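PDB 3GBU: putative sugar kinase PH1459 from Pyrococcus horikoshii, which probably phosphorylates a sugar, perhaps fructose, at the expense of ATP, as a member of the PfkB carbohydrate kinase family. Local coordinates for residues N238-T243 and Q281-W286; N273-L278 and D292-Y297. The protein carries 1 engineered substitution. All coordinates share one frame; numbering follows the deposited sequence.

Contact 1: residues N238-T243 and Q281-W286; sequences NPLDTT and QKRGAW. With ATP (adenosine-5'-triphosphate), chain E.
Asp241 and Gly284 illustrate how one carboxylate can serve two loops: one oxygen joins the neighbouring loop and the other shapes its own, beside backbone bonds from Leu240 and Asp241 to Thr280. With CG anti to the backbone N (chi1 -173°), the Asp241 side chain reaches across to 281-286. Gly284 N donates to Asp241 OD2 over 3.0 Å, fairly straight at 159° but from above the carboxylate plane. OD1 turns back: Thr243 N, 2.9 Å from Asp241 OD1, closes an Asx turn, and the Thr243 hydroxyl OG1 bonds to the syn lone pair of that oxygen.

Arg283 passes Asp241 at about a right angle, offering a methylene rather than its charge: Arg283 CG lies 3.1 Å from Asp241 OD2, whereas Arg283 NE stays 5.4 Å from Asp241 OD2. A bend at chi3 (-76°) carries the guanidinium obliquely to Leu240, Arg283 NH1 to Leu240 CD2 being 4.0 Å. The same methyl, Leu240 CD2, comes within 3.2 Å of Gln281 O. Thr243 CG2 packs on the Gly284 backbone, whose conformation itself favours glycine.

Asp241 opens the DTTGAGD signature of the PfkB family; in ribokinase the equivalent loops enclose a potassium ion. On the nucleotide side of the same loop, Pro239 CG lies 3.4 Å from ATP N6. The carboxylate's grip thus rests on neutral N-H and hydroxyl donors; the arginine makes no direct charge contact with it, though its charge may act at longer range.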
ATOM      1  N   ASN A 238     -27.425   7.533  20.581  1.00 32.17           N
ATOM      2  CA  ASN A 238     -26.287   6.858  21.180  1.00 33.08           C
ATOM      3  C   ASN A 238     -25.468   6.353  19.984  1.00 33.07           C
ATOM      4  O   ASN A 238     -25.802   5.331  19.376  1.00 30.18           O
ATOM      5  CB  ASN A 238     -26.757   5.678  22.037  1.00 33.78           C
ATOM      6  CG  ASN A 238     -25.611   4.976  22.739  1.00 35.75           C
ATOM      7  OD1 ASN A 238     -25.741   3.833  23.163  1.00 41.59           O
ATOM      8  ND2 ASN A 238     -24.483   5.662  22.869  1.00 35.24           N
ATOM      9  N   PRO A 239     -24.400   7.082  19.621  1.00 33.40           N
ATOM     10  CA  PRO A 239     -23.532   6.723  18.493  1.00 34.62           C
ATOM     11  C   PRO A 239     -22.843   5.366  18.570  1.00 34.93           C
ATOM     12  O   PRO A 239     -22.240   5.014  19.579  1.00 33.96           O
ATOM     13  CB  PRO A 239     -22.527   7.878  18.445  1.00 33.07           C
ATOM     14  CG  PRO A 239     -22.461   8.335  19.860  1.00 35.07           C
ATOM     15  CD  PRO A 239     -23.918   8.311  20.273  1.00 33.60           C
ATOM     16  N   LEU A 240     -22.950   4.606  17.490  1.00 35.90           N
ATOM     17  CA  LEU A 240     -22.314   3.298  17.406  1.00 36.71           C
ATOM     18  C   LEU A 240     -20.970   3.468  16.681  1.00 34.73           C
ATOM     19  O   LEU A 240     -19.958   2.894  17.082  1.00 33.55           O
ATOM     20  CB  LEU A 240     -23.203   2.319  16.627  1.00 40.30           C
ATOM     21  CG  LEU A 240     -22.598   0.921  16.426  1.00 46.33           C
ATOM     22  CD1 LEU A 240     -22.589   0.169  17.761  1.00 47.65           C
ATOM     23  CD2 LEU A 240     -23.393   0.139  15.375  1.00 47.68           C
ATOM     24  N   ASP A 241     -20.975   4.270  15.618  1.00 32.36           N
ATOM     25  CA  ASP A 241     -19.778   4.537  14.817  1.00 30.75           C
ATOM     26  C   ASP A 241     -20.007   5.851  14.059  1.00 28.66           C
ATOM     27  O   ASP A 241     -20.928   5.956  13.251  1.00 27.27           O
ATOM     28  CB  ASP A 241     -19.559   3.388  13.826  1.00 31.47           C
ATOM     29  CG  ASP A 241     -18.246   3.500  13.059  1.00 34.71           C
ATOM     30  OD1 ASP A 241     -17.533   4.524  13.176  1.00 33.46           O
ATOM     31  OD2 ASP A 241     -17.928   2.546  12.322  1.00 35.62           O
ATOM     32  N   THR A 242     -19.172   6.851  14.324  1.00 28.98           N
ATOM     33  CA  THR A 242     -19.300   8.155  13.668  1.00 29.35           C
ATOM     34  C   THR A 242     -18.356   8.320  12.471  1.00 30.05           C
ATOM     35  O   THR A 242     -18.294   9.398  11.867  1.00 28.31           O
ATOM     36  CB  THR A 242     -18.998   9.298  14.650  1.00 28.69           C
ATOM     37  OG1 THR A 242     -17.637   9.200  15.081  1.00 29.00           O
ATOM     38  CG2 THR A 242     -19.896   9.210  15.870  1.00 30.31           C
ATOM     39  N   THR A 243     -17.626   7.254  12.142  1.00 29.04           N
ATOM     40  CA  THR A 243     -16.668   7.278  11.039  1.00 28.78           C
ATOM     41  C   THR A 243     -17.216   7.844   9.735  1.00 27.47           C
ATOM     42  O   THR A 243     -16.532   8.614   9.069  1.00 28.47           O
ATOM     43  CB  THR A 243     -16.090   5.870  10.773  1.00 28.90           C
ATOM     44  OG1 THR A 243     -15.291   5.477  11.896  1.00 32.74           O
ATOM     45  CG2 THR A 243     -15.220   5.864   9.513  1.00 27.88           C
ATOM     46  N   GLN A 281     -25.366   4.899  13.474  1.00 28.76           N
ATOM     47  CA  GLN A 281     -25.815   3.565  13.861  1.00 30.75           C
ATOM     48  C   GLN A 281     -25.252   2.477  12.937  1.00 31.71           C
ATOM     49  O   GLN A 281     -25.467   1.289  13.176  1.00 32.31           O
ATOM     50  CB  GLN A 281     -27.350   3.503  13.841  1.00 30.08           C
ATOM     51  CG  GLN A 281     -28.035   4.541  14.723  1.00 30.80           C
ATOM     52  CD  GLN A 281     -27.612   4.436  16.177  1.00 31.91           C
ATOM     53  OE1 GLN A 281     -26.896   5.295  16.700  1.00 31.90           O
ATOM     54  NE2 GLN A 281     -28.048   3.371  16.837  1.00 32.51           N
ATOM     55  N   LYS A 282     -24.540   2.879  11.885  1.00 31.65           N
ATOM     56  CA  LYS A 282     -23.950   1.931  10.929  1.00 32.49           C
ATOM     57  C   LYS A 282     -22.428   2.014  10.988  1.00 30.76           C
ATOM     58  O   LYS A 282     -21.878   3.066  11.286  1.00 31.27           O
ATOM     59  CB  LYS A 282     -24.414   2.258   9.507  1.00 35.13           C
ATOM     60  CG  LYS A 282     -25.925   2.243   9.332  1.00 40.66           C
ATOM     61  CD  LYS A 282     -26.337   2.894   8.018  1.00 44.08           C
ATOM     62  CE  LYS A 282     -27.840   2.823   7.804  1.00 47.21           C
ATOM     63  NZ  LYS A 282     -28.323   1.405   7.733  1.00 47.85           N
ATOM     64  N   ARG A 283     -21.739   0.919  10.699  1.00 29.51           N
ATOM     65  CA  ARG A 283     -20.282   0.952  10.754  1.00 31.78           C
ATOM     66  C   ARG A 283     -19.612   1.259   9.418  1.00 28.09           C
ATOM     67  O   ARG A 283     -20.183   1.026   8.355  1.00 25.53           O
ATOM     68  CB  ARG A 283     -19.731  -0.371  11.306  1.00 35.59           C
ATOM     69  CG  ARG A 283     -19.164  -0.246  12.722  1.00 43.83           C
ATOM     70  CD  ARG A 283     -18.227  -1.400  13.088  1.00 49.92           C
ATOM     71  NE  ARG A 283     -18.923  -2.651  13.391  1.00 54.47           N
ATOM     72  CZ  ARG A 283     -19.729  -2.831  14.438  1.00 57.09           C
ATOM     73  NH1 ARG A 283     -19.952  -1.836  15.293  1.00 57.89           N
ATOM     74  NH2 ARG A 283     -20.302  -4.013  14.639  1.00 56.24           N
ATOM     75  N   GLY A 284     -18.402   1.803   9.485  1.00 28.17           N
ATOM     76  CA  GLY A 284     -17.653   2.081   8.272  1.00 26.61           C
ATOM     77  C   GLY A 284     -17.820   3.436   7.626  1.00 26.13           C
ATOM     78  O   GLY A 284     -18.631   4.261   8.056  1.00 26.01           O
ATOM     79  N   ALA A 285     -17.050   3.649   6.564  1.00 24.32           N
ATOM     80  CA  ALA A 285     -17.059   4.905   5.828  1.00 23.89           C
ATOM     81  C   ALA A 285     -18.347   5.130   5.037  1.00 24.24           C
ATOM     82  O   ALA A 285     -18.655   6.262   4.668  1.00 27.45           O
ATOM     83  CB  ALA A 285     -15.851   4.955   4.889  1.00 22.52           C
ATOM     84  N   TRP A 286     -19.094   4.065   4.761  1.00 23.41           N
ATOM     85  CA  TRP A 286     -20.345   4.192   4.003  1.00 24.69           C
ATOM     86  C   TRP A 286     -21.521   3.931   4.933  1.00 24.58           C
ATOM     87  O   TRP A 286     -22.158   2.888   4.856  1.00 24.55           O
ATOM     88  CB  TRP A 286     -20.374   3.188   2.835  1.00 22.52           C
ATOM     89  CG  TRP A 286     -19.411   3.503   1.723  1.00 23.47           C
ATOM     90  CD1 TRP A 286     -18.505   4.531   1.683  1.00 22.44           C
ATOM     91  CD2 TRP A 286     -19.251   2.782   0.491  1.00 22.26           C
ATOM     92  NE1 TRP A 286     -17.797   4.494   0.507  1.00 22.56           N
ATOM     93  CE2 TRP A 286     -18.231   3.435  -0.245  1.00 23.80           C
ATOM     94  CE3 TRP A 286     -19.867   1.650  -0.061  1.00 21.11           C
ATOM     95  CZ2 TRP A 286     -17.814   2.990  -1.513  1.00 21.82           C
ATOM     96  CZ3 TRP A 286     -19.453   1.206  -1.323  1.00 19.86           C
ATOM     97  CH2 TRP A 286     -18.435   1.880  -2.033  1.00 22.90           C
TER
HETATM   98  PG  ATP E 900     -14.267  14.980   9.944  1.00 75.73           P
HETATM   99  O1G ATP E 900     -13.224  15.615  10.818  1.00 74.52           O
HETATM  100  O2G ATP E 900     -13.774  14.777   8.525  1.00 75.21           O
HETATM  101  O3G ATP E 900     -14.831  13.705  10.568  1.00 74.97           O
HETATM  102  PB  ATP E 900     -17.066  15.885   9.989  1.00 71.26           P
HETATM  103  O1B ATP E 900     -17.826  17.003   9.308  1.00 70.01           O
HETATM  104  O2B ATP E 900     -17.259  14.466   9.574  1.00 71.56           O
HETATM  105  O3B ATP E 900     -15.451  16.079   9.901  1.00 73.12           O
HETATM  106  PA  ATP E 900     -18.433  15.096  12.439  1.00 58.49           P
HETATM  107  O1A ATP E 900     -18.348  13.627  12.069  1.00 58.45           O
HETATM  108  O2A ATP E 900     -18.269  15.475  13.876  1.00 60.55           O
HETATM  109  O3A ATP E 900     -17.370  15.996  11.574  1.00 65.52           O
HETATM  110  O5' ATP E 900     -19.812  15.726  11.892  1.00 53.76           O
HETATM  111  C5' ATP E 900     -20.709  15.026  11.024  0.60 43.88           C
HETATM  112  C4' ATP E 900     -22.129  15.333  11.507  0.60 38.59           C
HETATM  113  O4' ATP E 900     -22.666  14.094  11.989  0.60 35.17           O
HETATM  114  C3' ATP E 900     -22.221  16.264  12.718  0.60 36.41           C
HETATM  115  O3' ATP E 900     -22.310  17.629  12.370  0.60 35.98           O
HETATM  116  C2' ATP E 900     -23.425  15.772  13.450  0.60 34.55           C
HETATM  117  O2' ATP E 900     -24.635  16.406  13.027  0.60 33.95           O
HETATM  118  C1' ATP E 900     -23.447  14.291  13.169  0.60 33.45           C
HETATM  119  N9  ATP E 900     -22.862  13.623  14.381  0.60 32.57           N
HETATM  120  C8  ATP E 900     -21.564  13.309  14.657  0.60 31.82           C
HETATM  121  N7  ATP E 900     -21.442  12.706  15.872  0.60 33.10           N
HETATM  122  C5  ATP E 900     -22.676  12.623  16.396  0.60 32.04           C
HETATM  123  C6  ATP E 900     -23.298  12.107  17.640  0.60 32.19           C
HETATM  124  N6  ATP E 900     -22.541  11.542  18.592  0.60 32.70           N
HETATM  125  N1  ATP E 900     -24.659  12.224  17.789  0.60 33.18           N
HETATM  126  C2  ATP E 900     -25.461  12.793  16.841  0.60 31.49           C
HETATM  127  N3  ATP E 900     -24.962  13.284  15.684  0.60 31.94           N
HETATM  128  C4  ATP E 900     -23.612  13.225  15.410  0.60 31.99           C

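Contact 2: residues N273-L278 and D292-Y297; sequences NLVAAL and DELLKY. With ATP (adenosine-5'-triphosphate), chain E.
Leu274 lays one methyl on the ring of Tyr297 and the other against its stem, an example of a branched side chain using both arms on one aromatic partner. Its CG stands anti to the backbone N (chi1 177°), a torsion that places the two methyls for separate tasks. Leu274 CD1 sits over the ring face in a CH-pi contact, 3.9 Å from the Tyr297 centroid and 20° off the ring normal, while Leu274 CD2 reaches Tyr297 CB at 3.5 Å. Tyr297 answers with CG beside its backbone N and anti to the carbonyl carbon (chi1 -71°), which offers that face to Leu274.

One helical turn later, Leu278 and Tyr297 extend their side chains from opposite directions. Leu278 CD1 lies obliquely to the ring, 3.8 Å from Tyr297 CE2, and Leu278 CD2 comes to 3.8 Å from the phenolic OH of Tyr297. Both leucines belong to helix 265-279, a helix of the ribokinase-type fold that has ATP on its other side: there Ala276 CB lies 3.4 Å from O4' of the nucleotide. The i, i+4 spacing thus presents two leucines to the C-terminal segment while Ala276 and Asn273 face the ribose.

Leu294 CD2 is 3.8 Å from Leu278 CD1, the two side chains sliding past each other in opposite directions, and 4.1 Å from Leu274 CD2. A type I turn brings Leu294 and Tyr297 to the same helix, closed by the bond from Tyr297 N to Leu294 O. An alanine at Tyr297 would remove the ring and is likely to leave Leu274 CD1 without its aromatic face and a gap beside Leu278 CD1. Tyr297 is also the N-cap residue of helix 298-303, whose Ala300 touches both Leu274 and Leu294.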
ATOM      1  N   ASN A 273     -29.459  16.646   9.701  1.00 31.74           N
ATOM      2  CA  ASN A 273     -29.289  16.179  11.074  1.00 32.00           C
ATOM      3  C   ASN A 273     -29.789  14.729  11.208  1.00 30.44           C
ATOM      4  O   ASN A 273     -29.108  13.882  11.783  1.00 32.06           O
ATOM      5  CB  ASN A 273     -30.046  17.114  12.030  1.00 32.74           C
ATOM      6  CG  ASN A 273     -29.551  17.016  13.461  1.00 35.88           C
ATOM      7  OD1 ASN A 273     -28.392  16.676  13.707  1.00 38.82           O
ATOM      8  ND2 ASN A 273     -30.420  17.335  14.415  1.00 33.99           N
ATOM      9  N   LEU A 274     -30.973  14.452  10.668  1.00 28.95           N
ATOM     10  CA  LEU A 274     -31.551  13.109  10.709  1.00 28.52           C
ATOM     11  C   LEU A 274     -30.627  12.086  10.035  1.00 28.65           C
ATOM     12  O   LEU A 274     -30.337  11.029  10.603  1.00 28.86           O
ATOM     13  CB  LEU A 274     -32.919  13.091  10.006  1.00 25.87           C
ATOM     14  CG  LEU A 274     -33.607  11.717   9.908  1.00 27.78           C
ATOM     15  CD1 LEU A 274     -34.007  11.216  11.297  1.00 26.02           C
ATOM     16  CD2 LEU A 274     -34.834  11.824   9.031  1.00 28.64           C
ATOM     17  N   VAL A 275     -30.162  12.403   8.828  1.00 27.21           N
ATOM     18  CA  VAL A 275     -29.286  11.492   8.089  1.00 25.34           C
ATOM     19  C   VAL A 275     -27.980  11.254   8.833  1.00 25.69           C
ATOM     20  O   VAL A 275     -27.514  10.118   8.927  1.00 26.81           O
ATOM     21  CB  VAL A 275     -28.988  12.027   6.657  1.00 25.65           C
ATOM     22  CG1 VAL A 275     -27.974  11.114   5.937  1.00 23.35           C
ATOM     23  CG2 VAL A 275     -30.289  12.098   5.859  1.00 22.53           C
ATOM     24  N   ALA A 276     -27.401  12.315   9.382  1.00 25.54           N
ATOM     25  CA  ALA A 276     -26.148  12.193  10.124  1.00 27.40           C
ATOM     26  C   ALA A 276     -26.311  11.332  11.380  1.00 28.67           C
ATOM     27  O   ALA A 276     -25.523  10.406  11.623  1.00 26.69           O
ATOM     28  CB  ALA A 276     -25.632  13.575  10.504  1.00 25.57           C
ATOM     29  N   ALA A 277     -27.334  11.644  12.176  1.00 29.18           N
ATOM     30  CA  ALA A 277     -27.601  10.905  13.407  1.00 29.61           C
ATOM     31  C   ALA A 277     -27.784   9.418  13.131  1.00 28.61           C
ATOM     32  O   ALA A 277     -27.143   8.586  13.765  1.00 30.11           O
ATOM     33  CB  ALA A 277     -28.845  11.471  14.106  1.00 29.25           C
ATOM     34  N   LEU A 278     -28.644   9.078  12.180  1.00 28.90           N
ATOM     35  CA  LEU A 278     -28.877   7.674  11.858  1.00 29.83           C
ATOM     36  C   LEU A 278     -27.647   6.964  11.303  1.00 30.55           C
ATOM     37  O   LEU A 278     -27.475   5.760  11.517  1.00 32.12           O
ATOM     38  CB  LEU A 278     -30.044   7.538  10.876  1.00 31.92           C
ATOM     39  CG  LEU A 278     -31.424   7.816  11.489  1.00 33.85           C
ATOM     40  CD1 LEU A 278     -32.481   7.788  10.408  1.00 33.01           C
ATOM     41  CD2 LEU A 278     -31.736   6.779  12.561  1.00 33.58           C
ATOM     42  N   ASP A 292     -35.259   4.015   1.694  1.00 39.71           N
ATOM     43  CA  ASP A 292     -36.289   3.143   2.247  1.00 42.31           C
ATOM     44  C   ASP A 292     -36.369   3.203   3.776  1.00 42.17           C
ATOM     45  O   ASP A 292     -37.449   3.048   4.345  1.00 42.29           O
ATOM     46  CB  ASP A 292     -36.093   1.690   1.752  1.00 44.25           C
ATOM     47  CG  ASP A 292     -34.734   1.095   2.125  1.00 47.99           C
ATOM     48  OD1 ASP A 292     -34.530   0.743   3.305  1.00 49.41           O
ATOM     49  OD2 ASP A 292     -33.861   0.964   1.233  1.00 50.09           O
ATOM     50  N   GLU A 293     -35.238   3.457   4.436  1.00 41.81           N
ATOM     51  CA  GLU A 293     -35.196   3.546   5.897  1.00 42.09           C
ATOM     52  C   GLU A 293     -35.565   4.935   6.414  1.00 41.97           C
ATOM     53  O   GLU A 293     -35.661   5.137   7.622  1.00 42.21           O
ATOM     54  CB  GLU A 293     -33.794   3.225   6.429  1.00 43.25           C
ATOM     55  CG  GLU A 293     -33.151   1.970   5.872  1.00 44.45           C
ATOM     56  CD  GLU A 293     -31.713   1.803   6.336  1.00 46.10           C
ATOM     57  OE1 GLU A 293     -31.501   1.453   7.517  1.00 47.70           O
ATOM     58  OE2 GLU A 293     -30.793   2.032   5.523  1.00 44.85           O
ATOM     59  N   LEU A 294     -35.780   5.888   5.512  1.00 42.20           N
ATOM     60  CA  LEU A 294     -36.080   7.258   5.920  1.00 42.29           C
ATOM     61  C   LEU A 294     -37.521   7.725   5.750  1.00 43.09           C
ATOM     62  O   LEU A 294     -37.953   8.660   6.422  1.00 42.86           O
ATOM     63  CB  LEU A 294     -35.162   8.223   5.166  1.00 41.29           C
ATOM     64  CG  LEU A 294     -33.664   8.103   5.434  1.00 40.02           C
ATOM     65  CD1 LEU A 294     -32.901   8.806   4.333  1.00 37.27           C
ATOM     66  CD2 LEU A 294     -33.328   8.689   6.786  1.00 39.72           C
ATOM     67  N   LEU A 295     -38.257   7.085   4.851  1.00 44.30           N
ATOM     68  CA  LEU A 295     -39.643   7.461   4.582  1.00 45.17           C
ATOM     69  C   LEU A 295     -40.533   7.589   5.821  1.00 44.89           C
ATOM     70  O   LEU A 295     -41.477   8.374   5.835  1.00 44.58           O
ATOM     71  CB  LEU A 295     -40.261   6.463   3.608  1.00 45.73           C
ATOM     72  CG  LEU A 295     -39.574   6.342   2.247  1.00 46.99           C
ATOM     73  CD1 LEU A 295     -40.215   5.190   1.487  1.00 46.65           C
ATOM     74  CD2 LEU A 295     -39.686   7.654   1.465  1.00 46.66           C
ATOM     75  N   LYS A 296     -40.232   6.820   6.861  1.00 45.20           N
ATOM     76  CA  LYS A 296     -41.015   6.870   8.088  1.00 47.26           C
ATOM     77  C   LYS A 296     -40.698   8.110   8.928  1.00 47.84           C
ATOM     78  O   LYS A 296     -41.106   8.198  10.082  1.00 48.22           O
ATOM     79  CB  LYS A 296     -40.770   5.607   8.922  1.00 47.62           C
ATOM     80  CG  LYS A 296     -39.338   5.443   9.419  1.00 47.93           C
ATOM     81  CD  LYS A 296     -39.197   4.201  10.291  1.00 49.57           C
ATOM     82  CE  LYS A 296     -37.766   4.014  10.780  1.00 50.57           C
ATOM     83  NZ  LYS A 296     -37.637   2.812  11.652  1.00 50.24           N
ATOM     84  N   TYR A 297     -39.967   9.063   8.353  1.00 47.98           N
ATOM     85  CA  TYR A 297     -39.613  10.298   9.058  1.00 47.16           C
ATOM     86  C   TYR A 297     -40.183  11.505   8.316  1.00 48.19           C
ATOM     87  O   TYR A 297     -40.000  11.632   7.103  1.00 47.73           O
ATOM     88  CB  TYR A 297     -38.089  10.440   9.157  1.00 46.48           C
ATOM     89  CG  TYR A 297     -37.416   9.473  10.114  1.00 43.88           C
ATOM     90  CD1 TYR A 297     -37.337   9.749  11.479  1.00 42.50           C
ATOM     91  CD2 TYR A 297     -36.857   8.281   9.649  1.00 42.96           C
ATOM     92  CE1 TYR A 297     -36.710   8.857  12.362  1.00 41.16           C
ATOM     93  CE2 TYR A 297     -36.234   7.385  10.518  1.00 40.95           C
ATOM     94  CZ  TYR A 297     -36.164   7.677  11.870  1.00 41.26           C
ATOM     95  OH  TYR A 297     -35.548   6.787  12.719  1.00 38.98           O
TER
HETATM   96  PG  ATP E 900     -14.267  14.980   9.944  1.00 75.73           P
HETATM   97  O1G ATP E 900     -13.224  15.615  10.818  1.00 74.52           O
HETATM   98  O2G ATP E 900     -13.774  14.777   8.525  1.00 75.21           O
HETATM   99  O3G ATP E 900     -14.831  13.705  10.568  1.00 74.97           O
HETATM  100  PB  ATP E 900     -17.066  15.885   9.989  1.00 71.26           P
HETATM  101  O1B ATP E 900     -17.826  17.003   9.308  1.00 70.01           O
HETATM  102  O2B ATP E 900     -17.259  14.466   9.574  1.00 71.56           O
HETATM  103  O3B ATP E 900     -15.451  16.079   9.901  1.00 73.12           O
HETATM  104  PA  ATP E 900     -18.433  15.096  12.439  1.00 58.49           P
HETATM  105  O1A ATP E 900     -18.348  13.627  12.069  1.00 58.45           O
HETATM  106  O2A ATP E 900     -18.269  15.475  13.876  1.00 60.55           O
HETATM  107  O3A ATP E 900     -17.370  15.996  11.574  1.00 65.52           O
HETATM  108  O5' ATP E 900     -19.812  15.726  11.892  1.00 53.76           O
HETATM  109  C5' ATP E 900     -20.709  15.026  11.024  0.60 43.88           C
HETATM  110  C4' ATP E 900     -22.129  15.333  11.507  0.60 38.59           C
HETATM  111  O4' ATP E 900     -22.666  14.094  11.989  0.60 35.17           O
HETATM  112  C3' ATP E 900     -22.221  16.264  12.718  0.60 36.41           C
HETATM  113  O3' ATP E 900     -22.310  17.629  12.370  0.60 35.98           O
HETATM  114  C2' ATP E 900     -23.425  15.772  13.450  0.60 34.55           C
HETATM  115  O2' ATP E 900     -24.635  16.406  13.027  0.60 33.95           O
HETATM  116  C1' ATP E 900     -23.447  14.291  13.169  0.60 33.45           C
HETATM  117  N9  ATP E 900     -22.862  13.623  14.381  0.60 32.57           N
HETATM  118  C8  ATP E 900     -21.564  13.309  14.657  0.60 31.82           C
HETATM  119  N7  ATP E 900     -21.442  12.706  15.872  0.60 33.10           N
HETATM  120  C5  ATP E 900     -22.676  12.623  16.396  0.60 32.04           C
HETATM  121  C6  ATP E 900     -23.298  12.107  17.640  0.60 32.19           C
HETATM  122  N6  ATP E 900     -22.541  11.542  18.592  0.60 32.70           N
HETATM  123  N1  ATP E 900     -24.659  12.224  17.789  0.60 33.18           N
HETATM  124  C2  ATP E 900     -25.461  12.793  16.841  0.60 31.49           C
HETATM  125  N3  ATP E 900     -24.962  13.284  15.684  0.60 31.94           N
HETATM  126  C4  ATP E 900     -23.612  13.225  15.410  0.60 31.99           C

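Overall arrangement
Polar loop pairing at the surface and buried apolar packing meet here beside one nucleotide, on the same side of the chain's centre. Contact 1 joins two irregular loops, none of its touching residues buried, and relies on a carboxylate bonded to backbone amides; contact 2 sets helix 265-279 against the turn before the last helix and relies on methyl groups and an aromatic ring. In chain order 238-243, 273-278, 281-286 and 292-297, their segments alternate. The centres lie 14 Å apart, and a salt bridge from Lys282 to Glu293 joins them directly. One segment of each borders ATP, 238-243 at the adenine and 273-278 chiefly at the ribose.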